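Long-range contacts in D-methionine-binding lipoprotein MetQ (Escherichia coli, PDB 4YAH), which serves as the binding protein of an ATP-driven permease that imports D-methionine: residues A[41-45]-A[259-263]; A[66-70]-A[202-208]; A[103-109]-A[228-234]; A[108-113]-A[266-271]. All coordinates share one frame; numbering follows the deposited sequence.

Contact 1: A[41-45]-A[259-263]; sequences AEQQV and ANKVF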
# COMPACT_ATOMS: atom_id res chain seq x y z
N ALA A 41 -3.69 5.42 -9.32
CA ALA A 41 -4.80 4.52 -9.53
C ALA A 41 -5.68 4.44 -8.30
O ALA A 41 -6.88 4.20 -8.42
CB ALA A 41 -4.29 3.15 -9.91
N GLU A 42 -5.11 4.63 -7.11
CA GLU A 42 -5.93 4.55 -5.89
C GLU A 42 -6.90 5.73 -5.85
O GLU A 42 -8.05 5.59 -5.42
CB GLU A 42 -5.08 4.50 -4.62
CG GLU A 42 -4.34 3.15 -4.47
CD GLU A 42 -3.60 2.96 -3.16
OE1 GLU A 42 -2.71 2.08 -3.10
OE2 GLU A 42 -3.89 3.66 -2.18
N GLN A 43 -6.46 6.89 -6.32
CA GLN A 43 -7.36 8.04 -6.42
C GLN A 43 -8.49 7.75 -7.41
O GLN A 43 -9.63 8.12 -7.16
CB GLN A 43 -6.60 9.30 -6.85
CG GLN A 43 -7.50 10.52 -6.95
CD GLN A 43 -6.81 11.71 -7.56
OE1 GLN A 43 -5.59 11.73 -7.71
NE2 GLN A 43 -7.59 12.72 -7.93
N GLN A 44 -8.16 7.10 -8.52
CA GLN A 44 -9.18 6.76 -9.51
C GLN A 44 -10.26 5.88 -8.88
O GLN A 44 -11.44 6.07 -9.12
CB GLN A 44 -8.58 6.05 -10.72
CG GLN A 44 -7.58 6.87 -11.50
CD GLN A 44 -6.91 6.04 -12.57
OE1 GLN A 44 -7.57 5.28 -13.28
NE2 GLN A 44 -5.58 6.14 -12.67
N VAL A 45 -9.84 4.90 -8.09
CA VAL A 45 -10.79 3.99 -7.45
C VAL A 45 -11.63 4.77 -6.45
O VAL A 45 -12.83 4.57 -6.35
CB VAL A 45 -10.05 2.82 -6.76
CG1 VAL A 45 -10.99 1.93 -5.98
CG2 VAL A 45 -9.31 2.00 -7.82
N ALA A 259 -11.37 -1.13 -9.64
CA ALA A 259 -10.05 -1.52 -9.14
C ALA A 259 -9.48 -2.70 -9.91
O ALA A 259 -8.28 -2.75 -10.19
CB ALA A 259 -10.12 -1.84 -7.67
N ASN A 260 -10.34 -3.65 -10.25
CA ASN A 260 -9.87 -4.87 -10.89
C ASN A 260 -9.35 -4.54 -12.29
O ASN A 260 -8.40 -5.15 -12.78
CB ASN A 260 -10.98 -5.91 -10.95
CG ASN A 260 -10.54 -7.19 -11.63
OD1 ASN A 260 -9.59 -7.85 -11.19
ND2 ASN A 260 -11.24 -7.56 -12.69
N LYS A 261 -9.98 -3.55 -12.90
CA LYS A 261 -9.56 -3.07 -14.21
C LYS A 261 -8.23 -2.33 -14.12
O LYS A 261 -7.24 -2.75 -14.73
CB LYS A 261 -10.64 -2.17 -14.80
CG LYS A 261 -10.44 -1.83 -16.27
CD LYS A 261 -10.43 -3.08 -17.14
CE LYS A 261 -10.90 -2.78 -18.56
NZ LYS A 261 -10.20 -1.60 -19.16
N VAL A 262 -8.19 -1.25 -13.36
CA VAL A 262 -7.01 -0.40 -13.35
C VAL A 262 -5.79 -1.11 -12.75
O VAL A 262 -4.67 -0.83 -13.16
CB VAL A 262 -7.26 0.93 -12.61
CG1 VAL A 262 -7.38 0.72 -11.12
CG2 VAL A 262 -6.14 1.94 -12.93
N PHE A 263 -6.00 -2.05 -11.82
CA PHE A 263 -4.86 -2.77 -11.23
C PHE A 263 -4.62 -4.11 -11.92
O PHE A 263 -3.85 -4.93 -11.43
CB PHE A 263 -5.06 -2.97 -9.72
CG PHE A 263 -4.97 -1.70 -8.93
CD1 PHE A 263 -3.76 -1.04 -8.81
CD2 PHE A 263 -6.10 -1.15 -8.31
CE1 PHE A 263 -3.67 0.15 -8.11
CE2 PHE A 263 -6.00 0.04 -7.61
CZ PHE A 263 -4.79 0.69 -7.50

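Contact 2: A[66-70]-A[202-208]; sequences FNDYV and NTTYASQ. With MET (methionine), chain B.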
# COMPACT_ATOMS: atom_id res chain seq x y z
N PHE A 66 -2.79 12.89 -1.64
CA PHE A 66 -1.44 12.86 -1.07
C PHE A 66 -0.58 12.01 -1.99
O PHE A 66 -1.11 11.24 -2.79
CB PHE A 66 -1.45 12.25 0.35
CG PHE A 66 -2.25 13.03 1.35
CD1 PHE A 66 -1.63 13.97 2.15
CD2 PHE A 66 -3.61 12.83 1.48
CE1 PHE A 66 -2.37 14.70 3.07
CE2 PHE A 66 -4.35 13.56 2.39
CZ PHE A 66 -3.73 14.49 3.18
N ASN A 67 0.74 12.14 -1.88
CA ASN A 67 1.66 11.23 -2.56
C ASN A 67 2.71 10.72 -1.59
O ASN A 67 3.87 10.55 -1.95
CB ASN A 67 2.33 11.89 -3.75
CG ASN A 67 3.03 10.89 -4.64
OD1 ASN A 67 2.52 9.79 -4.84
ND2 ASN A 67 4.21 11.24 -5.13
N ASP A 68 2.30 10.47 -0.36
CA ASP A 68 3.18 9.87 0.62
C ASP A 68 2.34 9.15 1.65
O ASP A 68 1.11 9.29 1.66
CB ASP A 68 4.04 10.93 1.29
CG ASP A 68 3.28 11.68 2.37
OD1 ASP A 68 2.34 12.41 2.01
OD2 ASP A 68 3.61 11.52 3.57
N TYR A 69 3.00 8.41 2.52
CA TYR A 69 2.33 7.57 3.49
C TYR A 69 2.33 8.14 4.90
O TYR A 69 1.82 7.51 5.83
CB TYR A 69 2.99 6.20 3.50
CG TYR A 69 2.68 5.27 2.34
CD1 TYR A 69 1.54 5.43 1.57
CD2 TYR A 69 3.49 4.18 2.09
CE1 TYR A 69 1.24 4.53 0.57
CE2 TYR A 69 3.20 3.29 1.10
CZ TYR A 69 2.08 3.45 0.35
OH TYR A 69 1.83 2.53 -0.64
N VAL A 70 2.91 9.33 5.08
CA VAL A 70 3.01 9.94 6.40
C VAL A 70 1.96 11.04 6.60
O VAL A 70 1.20 11.03 7.59
CB VAL A 70 4.43 10.52 6.60
CG1 VAL A 70 4.56 11.25 7.96
CG2 VAL A 70 5.46 9.38 6.50
N ASN A 202 5.30 -0.80 -3.76
CA ASN A 202 3.87 -0.83 -3.53
C ASN A 202 3.11 -0.54 -4.81
O ASN A 202 3.45 0.37 -5.55
CB ASN A 202 3.45 0.20 -2.47
CG ASN A 202 4.19 0.04 -1.16
OD1 ASN A 202 5.28 0.60 -0.97
ND2 ASN A 202 3.61 -0.72 -0.24
N THR A 203 2.04 -1.27 -5.03
CA THR A 203 1.25 -1.07 -6.23
C THR A 203 0.71 0.35 -6.34
O THR A 203 0.52 0.83 -7.45
CB THR A 203 0.13 -2.10 -6.28
OG1 THR A 203 0.72 -3.40 -6.17
CG2 THR A 203 -0.63 -2.01 -7.58
N THR A 204 0.51 1.01 -5.19
CA THR A 204 0.19 2.45 -5.11
C THR A 204 1.03 3.28 -6.08
O THR A 204 0.53 4.06 -6.88
CB THR A 204 0.46 3.03 -3.70
OG1 THR A 204 -0.15 2.21 -2.70
CG2 THR A 204 -0.07 4.45 -3.59
N TYR A 205 2.34 3.09 -5.95
CA TYR A 205 3.32 3.87 -6.69
C TYR A 205 3.74 3.21 -8.00
O TYR A 205 3.97 3.91 -8.98
CB TYR A 205 4.52 4.17 -5.78
CG TYR A 205 4.09 4.92 -4.52
CD1 TYR A 205 4.09 4.31 -3.28
CD2 TYR A 205 3.68 6.25 -4.60
CE1 TYR A 205 3.68 4.99 -2.14
CE2 TYR A 205 3.26 6.95 -3.46
CZ TYR A 205 3.27 6.31 -2.24
OH TYR A 205 2.88 6.99 -1.10
N ALA A 206 3.79 1.87 -8.05
CA ALA A 206 4.03 1.17 -9.32
C ALA A 206 3.01 1.57 -10.38
O ALA A 206 3.34 1.76 -11.55
CB ALA A 206 3.99 -0.33 -9.10
N SER A 207 1.77 1.75 -9.95
CA SER A 207 0.70 2.08 -10.88
C SER A 207 0.86 3.50 -11.45
O SER A 207 0.33 3.80 -12.51
CB SER A 207 -0.66 1.96 -10.19
OG SER A 207 -0.84 3.01 -9.28
N GLN A 208 1.59 4.37 -10.75
CA GLN A 208 1.82 5.73 -11.24
C GLN A 208 2.64 5.75 -12.53
O GLN A 208 2.50 6.67 -13.32
CB GLN A 208 2.51 6.57 -10.18
CG GLN A 208 1.64 6.81 -8.94
CD GLN A 208 2.34 7.65 -7.90
OE1 GLN A 208 3.52 7.95 -8.02
NE2 GLN A 208 1.61 8.03 -6.85
N MET B . -1.44 0.38 -0.74
CA MET B . -0.24 0.00 0.01
C MET B . -0.05 -1.50 -0.09
O MET B . -1.02 -2.23 0.16
CB MET B . -0.35 0.42 1.47
CG MET B . 0.92 0.23 2.28
SD MET B . 0.78 0.72 4.01
CE MET B . 0.78 2.51 3.85
OXT MET B . 1.06 -1.97 -0.39
O HOH W 1 5.81 8.98 -6.50

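Contact 3: A[103-109]-A[228-234]; sequences LVAVGNT and VNLIVTR. With MET (methionine), chain B.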
# COMPACT_ATOMS: atom_id res chain seq x y z
N LEU A 103 -6.21 6.33 16.09
CA LEU A 103 -6.91 6.04 14.86
C LEU A 103 -7.40 4.62 14.89
O LEU A 103 -6.80 3.77 15.54
CB LEU A 103 -6.02 6.22 13.64
CG LEU A 103 -5.19 7.49 13.58
CD1 LEU A 103 -4.34 7.50 12.32
CD2 LEU A 103 -6.07 8.72 13.63
N VAL A 104 -8.45 4.37 14.12
CA VAL A 104 -9.05 3.05 14.05
C VAL A 104 -9.56 2.74 12.65
O VAL A 104 -9.96 3.64 11.89
CB VAL A 104 -10.21 2.89 15.06
CG1 VAL A 104 -9.71 3.05 16.49
CG2 VAL A 104 -11.31 3.87 14.77
N ALA A 105 -9.53 1.45 12.32
CA ALA A 105 -10.06 0.96 11.06
C ALA A 105 -11.57 0.84 11.13
O ALA A 105 -12.10 0.31 12.10
CB ALA A 105 -9.45 -0.40 10.74
N VAL A 106 -12.25 1.32 10.10
CA VAL A 106 -13.70 1.24 10.02
C VAL A 106 -14.15 0.43 8.82
O VAL A 106 -15.35 0.32 8.55
CB VAL A 106 -14.35 2.65 9.97
CG1 VAL A 106 -14.06 3.41 11.27
CG2 VAL A 106 -13.88 3.45 8.76
N GLY A 107 -13.21 -0.19 8.11
CA GLY A 107 -13.59 -1.03 6.99
C GLY A 107 -12.38 -1.42 6.15
O GLY A 107 -11.42 -0.64 6.07
N ASN A 108 -12.43 -2.61 5.55
CA ASN A 108 -11.41 -3.07 4.62
C ASN A 108 -11.68 -2.60 3.21
O ASN A 108 -12.82 -2.49 2.80
CB ASN A 108 -11.34 -4.60 4.59
CG ASN A 108 -10.96 -5.19 5.91
OD1 ASN A 108 -10.37 -4.54 6.76
ND2 ASN A 108 -11.28 -6.47 6.08
N THR A 109 -10.61 -2.40 2.44
CA THR A 109 -10.74 -2.10 1.03
C THR A 109 -10.15 -3.28 0.25
O THR A 109 -10.78 -4.35 0.21
CB THR A 109 -10.08 -0.74 0.67
OG1 THR A 109 -8.70 -0.75 1.03
CG2 THR A 109 -10.79 0.41 1.43
N VAL A 228 -4.38 -6.34 3.83
CA VAL A 228 -5.57 -5.69 3.31
C VAL A 228 -5.54 -4.22 3.74
O VAL A 228 -5.20 -3.91 4.88
CB VAL A 228 -6.87 -6.39 3.78
CG1 VAL A 228 -7.08 -6.23 5.28
CG2 VAL A 228 -8.05 -5.90 2.97
N ASN A 229 -5.84 -3.33 2.81
CA ASN A 229 -5.86 -1.90 3.10
C ASN A 229 -7.17 -1.56 3.83
O ASN A 229 -8.12 -2.34 3.82
CB ASN A 229 -5.71 -1.07 1.81
CG ASN A 229 -4.28 -1.03 1.29
OD1 ASN A 229 -3.90 -0.08 0.62
ND2 ASN A 229 -3.50 -2.09 1.57
N LEU A 230 -7.22 -0.35 4.39
CA LEU A 230 -8.25 0.05 5.34
C LEU A 230 -8.76 1.45 5.07
O LEU A 230 -8.02 2.29 4.55
CB LEU A 230 -7.69 0.02 6.77
CG LEU A 230 -6.95 -1.24 7.21
CD1 LEU A 230 -6.17 -0.92 8.47
CD2 LEU A 230 -7.94 -2.36 7.45
N ILE A 231 -10.00 1.69 5.46
CA ILE A 231 -10.51 3.05 5.67
C ILE A 231 -10.33 3.27 7.16
O ILE A 231 -10.71 2.41 7.98
CB ILE A 231 -11.97 3.20 5.25
CG1 ILE A 231 -12.08 2.95 3.74
CG2 ILE A 231 -12.49 4.62 5.57
CD1 ILE A 231 -13.47 2.60 3.26
N VAL A 232 -9.70 4.39 7.50
CA VAL A 232 -9.30 4.71 8.85
C VAL A 232 -9.81 6.09 9.26
O VAL A 232 -9.78 7.03 8.46
CB VAL A 232 -7.79 4.66 8.98
CG1 VAL A 232 -7.33 5.14 10.32
CG2 VAL A 232 -7.32 3.24 8.77
N THR A 233 -10.28 6.18 10.50
CA THR A 233 -10.73 7.45 11.08
C THR A 233 -10.07 7.66 12.43
O THR A 233 -9.30 6.82 12.88
CB THR A 233 -12.25 7.49 11.31
OG1 THR A 233 -12.61 6.57 12.35
CG2 THR A 233 -13.01 7.15 10.04
N ARG A 234 -10.40 8.77 13.08
CA ARG A 234 -10.02 8.93 14.48
C ARG A 234 -10.98 8.10 15.33
O ARG A 234 -12.06 7.74 14.90
CB ARG A 234 -10.07 10.40 14.91
CG ARG A 234 -9.10 11.32 14.18
CD ARG A 234 -9.26 12.75 14.67
NE ARG A 234 -10.63 13.19 14.46
CZ ARG A 234 -11.12 13.64 13.31
NH1 ARG A 234 -10.35 13.74 12.24
NH2 ARG A 234 -12.40 13.99 13.24
N MET B . -1.44 0.38 -0.74
CA MET B . -0.24 0.00 0.01
C MET B . -0.05 -1.50 -0.09
O MET B . -1.02 -2.23 0.16
CB MET B . -0.35 0.42 1.47
CG MET B . 0.92 0.23 2.28
SD MET B . 0.78 0.72 4.01
CE MET B . 0.78 2.51 3.85
OXT MET B . 1.06 -1.97 -0.39
O HOH W 2 -7.63 1.85 1.63

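Contact 4: A[108-113]-A[266-271]; sequences NTFVYP and GAVKGW. With MET (methionine), chain B.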
# COMPACT_ATOMS: atom_id res chain seq x y z
N ASN A 108 -12.43 -2.61 5.55
CA ASN A 108 -11.41 -3.07 4.62
C ASN A 108 -11.68 -2.60 3.21
O ASN A 108 -12.82 -2.49 2.80
CB ASN A 108 -11.34 -4.60 4.59
CG ASN A 108 -10.96 -5.19 5.91
OD1 ASN A 108 -10.37 -4.54 6.76
ND2 ASN A 108 -11.28 -6.47 6.08
N THR A 109 -10.61 -2.40 2.44
CA THR A 109 -10.74 -2.10 1.03
C THR A 109 -10.15 -3.28 0.25
O THR A 109 -10.78 -4.35 0.21
CB THR A 109 -10.08 -0.74 0.67
OG1 THR A 109 -8.70 -0.75 1.03
CG2 THR A 109 -10.79 0.41 1.43
N PHE A 110 -8.95 -3.13 -0.32
CA PHE A 110 -8.34 -4.20 -1.11
C PHE A 110 -7.01 -4.66 -0.56
O PHE A 110 -6.29 -3.90 0.10
CB PHE A 110 -8.14 -3.77 -2.57
CG PHE A 110 -9.39 -3.29 -3.24
CD1 PHE A 110 -10.28 -4.20 -3.79
CD2 PHE A 110 -9.68 -1.94 -3.30
CE1 PHE A 110 -11.45 -3.76 -4.39
CE2 PHE A 110 -10.86 -1.50 -3.90
CZ PHE A 110 -11.74 -2.41 -4.45
N VAL A 111 -6.67 -5.92 -0.83
CA VAL A 111 -5.29 -6.38 -0.72
C VAL A 111 -4.63 -6.06 -2.07
O VAL A 111 -5.22 -6.30 -3.12
CB VAL A 111 -5.17 -7.89 -0.44
CG1 VAL A 111 -3.71 -8.28 -0.25
CG2 VAL A 111 -6.00 -8.31 0.76
N TYR A 112 -3.40 -5.53 -2.02
CA TYR A 112 -2.62 -5.17 -3.21
C TYR A 112 -1.32 -5.96 -3.16
O TYR A 112 -0.33 -5.47 -2.64
CB TYR A 112 -2.33 -3.68 -3.24
CG TYR A 112 -3.53 -2.79 -3.42
CD1 TYR A 112 -4.20 -2.74 -4.63
CD2 TYR A 112 -3.96 -1.96 -2.40
CE1 TYR A 112 -5.29 -1.89 -4.81
CE2 TYR A 112 -5.04 -1.11 -2.57
CZ TYR A 112 -5.70 -1.09 -3.78
OH TYR A 112 -6.76 -0.25 -3.97
N PRO A 113 -1.34 -7.21 -3.66
CA PRO A 113 -0.13 -8.03 -3.51
C PRO A 113 1.07 -7.33 -4.14
O PRO A 113 1.00 -6.85 -5.27
CB PRO A 113 -0.50 -9.34 -4.21
CG PRO A 113 -2.02 -9.41 -4.08
CD PRO A 113 -2.43 -7.96 -4.30
N GLY A 266 -4.73 -7.04 -9.78
CA GLY A 266 -3.87 -6.94 -8.62
C GLY A 266 -4.54 -6.36 -7.38
O GLY A 266 -3.85 -5.89 -6.48
N ALA A 267 -5.88 -6.37 -7.36
CA ALA A 267 -6.66 -5.88 -6.21
C ALA A 267 -7.65 -6.95 -5.75
O ALA A 267 -8.51 -7.38 -6.51
CB ALA A 267 -7.39 -4.63 -6.56
N VAL A 268 -7.48 -7.41 -4.52
CA VAL A 268 -8.34 -8.43 -3.95
C VAL A 268 -9.32 -7.83 -2.95
O VAL A 268 -8.92 -7.16 -2.00
CB VAL A 268 -7.52 -9.49 -3.23
CG1 VAL A 268 -8.43 -10.59 -2.67
CG2 VAL A 268 -6.47 -10.05 -4.18
N LYS A 269 -10.60 -8.06 -3.18
CA LYS A 269 -11.66 -7.54 -2.31
C LYS A 269 -11.46 -8.02 -0.87
O LYS A 269 -11.26 -9.21 -0.61
CB LYS A 269 -13.01 -7.99 -2.86
CG LYS A 269 -14.20 -7.42 -2.15
CD LYS A 269 -15.49 -8.03 -2.68
CE LYS A 269 -15.69 -7.73 -4.15
NZ LYS A 269 -16.96 -8.31 -4.64
N GLY A 270 -11.47 -7.07 0.08
CA GLY A 270 -11.14 -7.37 1.46
C GLY A 270 -12.34 -7.32 2.39
O GLY A 270 -12.22 -7.66 3.56
N TRP A 271 -13.48 -6.89 1.87
CA TRP A 271 -14.69 -6.79 2.69
C TRP A 271 -15.63 -7.97 2.53
O TRP A 271 -15.46 -8.81 1.65
CB TRP A 271 -15.42 -5.49 2.36
CG TRP A 271 -15.97 -5.38 0.98
CD1 TRP A 271 -17.18 -5.83 0.52
CD2 TRP A 271 -15.36 -4.71 -0.14
NE1 TRP A 271 -17.35 -5.49 -0.80
CE2 TRP A 271 -16.24 -4.80 -1.23
CE3 TRP A 271 -14.13 -4.07 -0.31
CZ2 TRP A 271 -15.95 -4.26 -2.48
CZ3 TRP A 271 -13.85 -3.53 -1.55
CH2 TRP A 271 -14.75 -3.63 -2.62
N MET B . -1.44 0.38 -0.74
CA MET B . -0.24 0.00 0.01
C MET B . -0.05 -1.50 -0.09
O MET B . -1.02 -2.23 0.16
CB MET B . -0.35 0.42 1.47
CG MET B . 0.92 0.23 2.28
SD MET B . 0.78 0.72 4.01
CE MET B . 0.78 2.51 3.85
OXT MET B . 1.06 -1.97 -0.39
O HOH W 3 -1.02 -5.28 -6.29

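Contact 1: A[41-45]-A[259-263]
A41, V45, V262 and F263 make an apolar junction between the first turn of helix 41-57 and the end of helix 253-262. The CB of A41 lies 3.5 Å from CZ of F263, and the small alanine lets the ring come close to the helix backbone. V45 meets the same residue with one branch: its CG2 is 3.9 Å from CE2 of F263 and 3.8 Å from CA of A259, where another short side chain allows the close approach. With CG1 anti to the backbone N (chi1 175°), V45 divides its branches, CG2 reaching this contact and CG1 packing on F110. V262 sits nearer the solvent, its CG2 3.7 Å from A41 CB and also beside the amide oxygen of exposed Q44, a polar side chain suited to the solvent side.

The aromatic part belongs to F263, the first residue to leave the helix. Its ring receives CG of E42 at the edge, 3.9 Å from CZ, and meets the ring of Y112 with planes about 60° apart.

Polar bonding lies beyond this apolar layer. The extended E42 chain passes F263 and delivers OE1 to a hydrogen bond with T204 and a weak one with the amino group of bound methionine. Helix-end packing thus backs the methionine pocket of a periplasmic binding protein fold.

Contact 2: A[66-70]-A[202-208]
Y69 and Y205 form the tight part of this contact, with CZ of Y69 only 3.3 Å from CE1 of Y205 and the ring planes 56° apart. The opposite face of the Y69 ring takes the ligand's methyl group, CE, over its centre; a broad aromatic surface suits the thioether end of methionine. At the ring edge Y69 OH donates to T204 OG1 over 2.9 Å, and that threonine oxygen also hydrogen-bonds E42. N202 turns its amide to the ligand carboxylate, ND2 donating almost straight to OXT at 2.8 Å. The buried OH of Y205 has no polar partner in the model, resting instead 3.4 Å from CA of D68.

This is the ligand cleft of a two-lobed periplasmic binding protein: 66-70 leaves the end of strand 60-66 of one sheet, whereas 202-208 follows strand 196-201 of the other.

Toward solvent the join becomes polar and looser. N67 swings its amide away from its own N (chi1 -167°), which carries OD1 to the edge of the Y205 ring, where it accepts from Q208 NE2, 2.8 Å away along a nearly straight 169° bond. One water then bridges N67 ND2 and Q208 OE1, so the two amides are joined both directly and through the water.

Contact 3: A[103-109]-A[228-234]
An antiparallel strand pair with a beta bulge joins V104 to T233 and V106 to I231 inside the six-stranded sheet. V104 and T233 exchange two backbone bonds. At the bulge, I231 faces two residues: V106 N donates to I231 O (2.8 Å), while I231 N donates to G107 O. G107, with phi 169° and psi 149°, adopts an extended backbone that is easy for a residue without CB. Farther on, T109 N donates to N229 O at 2.8 Å.

I231 and T233, branched residues that favour strands, share one face, and V106 in the bulge packs on both: V106 CG2 lies 3.7 Å from I231 CG2, and V106 CG1 rests against T233 OG1, beneath helix 241-250. On the other face the amide of N108, its ND2 held by G270 O, runs beside L230, N108 OD1 3.3 Å from L230 CD2, with A105 near the same leucine. T109 OG1 presses to 3.1 Å from CB of N229 and shares a water with L230 O.

Next to the last bridge, N229 uses both ends of its amide on the ligand. OD1 accepts from the methionine N at 2.8 Å, and ND2 donates to its carboxylate O at 2.9 Å and 166°. Such an asparagine beside the sheet, gripping the ligand's amino and carboxylate groups, is consistent with the cleft of a type 2 periplasmic binding protein.

Contact 4: A[108-113]-A[266-271]
Residues F110 and V111 run antiparallel to V268 and K269, the two segments' end-to-end directions lying 158° apart. V111 and V268 form the hydrogen-bonded pair: V111 N donates to V268 O at 2.8 Å, and V268 N returns a nearly straight bond to V111 O. Beyond the non-hydrogen-bonded F110-K269 pair, G270 N donates to T109 O, 2.8 Å away but bent; lacking a side chain, G270 lets that carbonyl come close. The N108 amide adds a side-chain bond, ND2 to G270 O at 2.9 Å. At the other end P113 has no N-H to offer, and a water donates to both P113 O and G266 O.

V111 and V268 pack through their CB atoms on one face. On the other, W271 turns its edge to the face of F110 in an offset edge-to-face pair, planes 67° apart and W271 CZ3 3.7 Å from F110 CE1. The tryptophan gets there with CG between its backbone N and carbonyl carbon (chi1 65°), and CG of K269 covers one of its faces, while that lysine's NZ pairs with E273. The small A267 fits between two rings, its CB 4.0 Å from F110 CD1 and 3.9 Å from Y112 CE1. Y112 lines the pocket, with CD2 3.8 Å from the methionine N. The paired V111 backbone and A267 against the ring probably help position Y112 in this pocket wall.

Contacts 3 and 4 share N108, T109 and strand 103-111, which lies between strands 229-234 and 268-269 in the six-stranded sheet; their centres are about 13 Å apart. Contacts 1 and 4 have centres about 11 Å apart, and helix 253-262 leads along the chain into strand 268-269. Contact 2, its centre about 12 Å from that of contact 1 and about 17 Å from that of contact 3, brings in a segment following the second sheet. The first segments come in the order 1, 2, 3, 4; the second follow as 202-208, 228-234, 259-263, 266-271, the last three returning to the lobe with the six-stranded sheet. Contacts 2, 3 and 4 touch methionine, and E42 ties contact 1 to T204, so distant parts of the chain converge on one cleft.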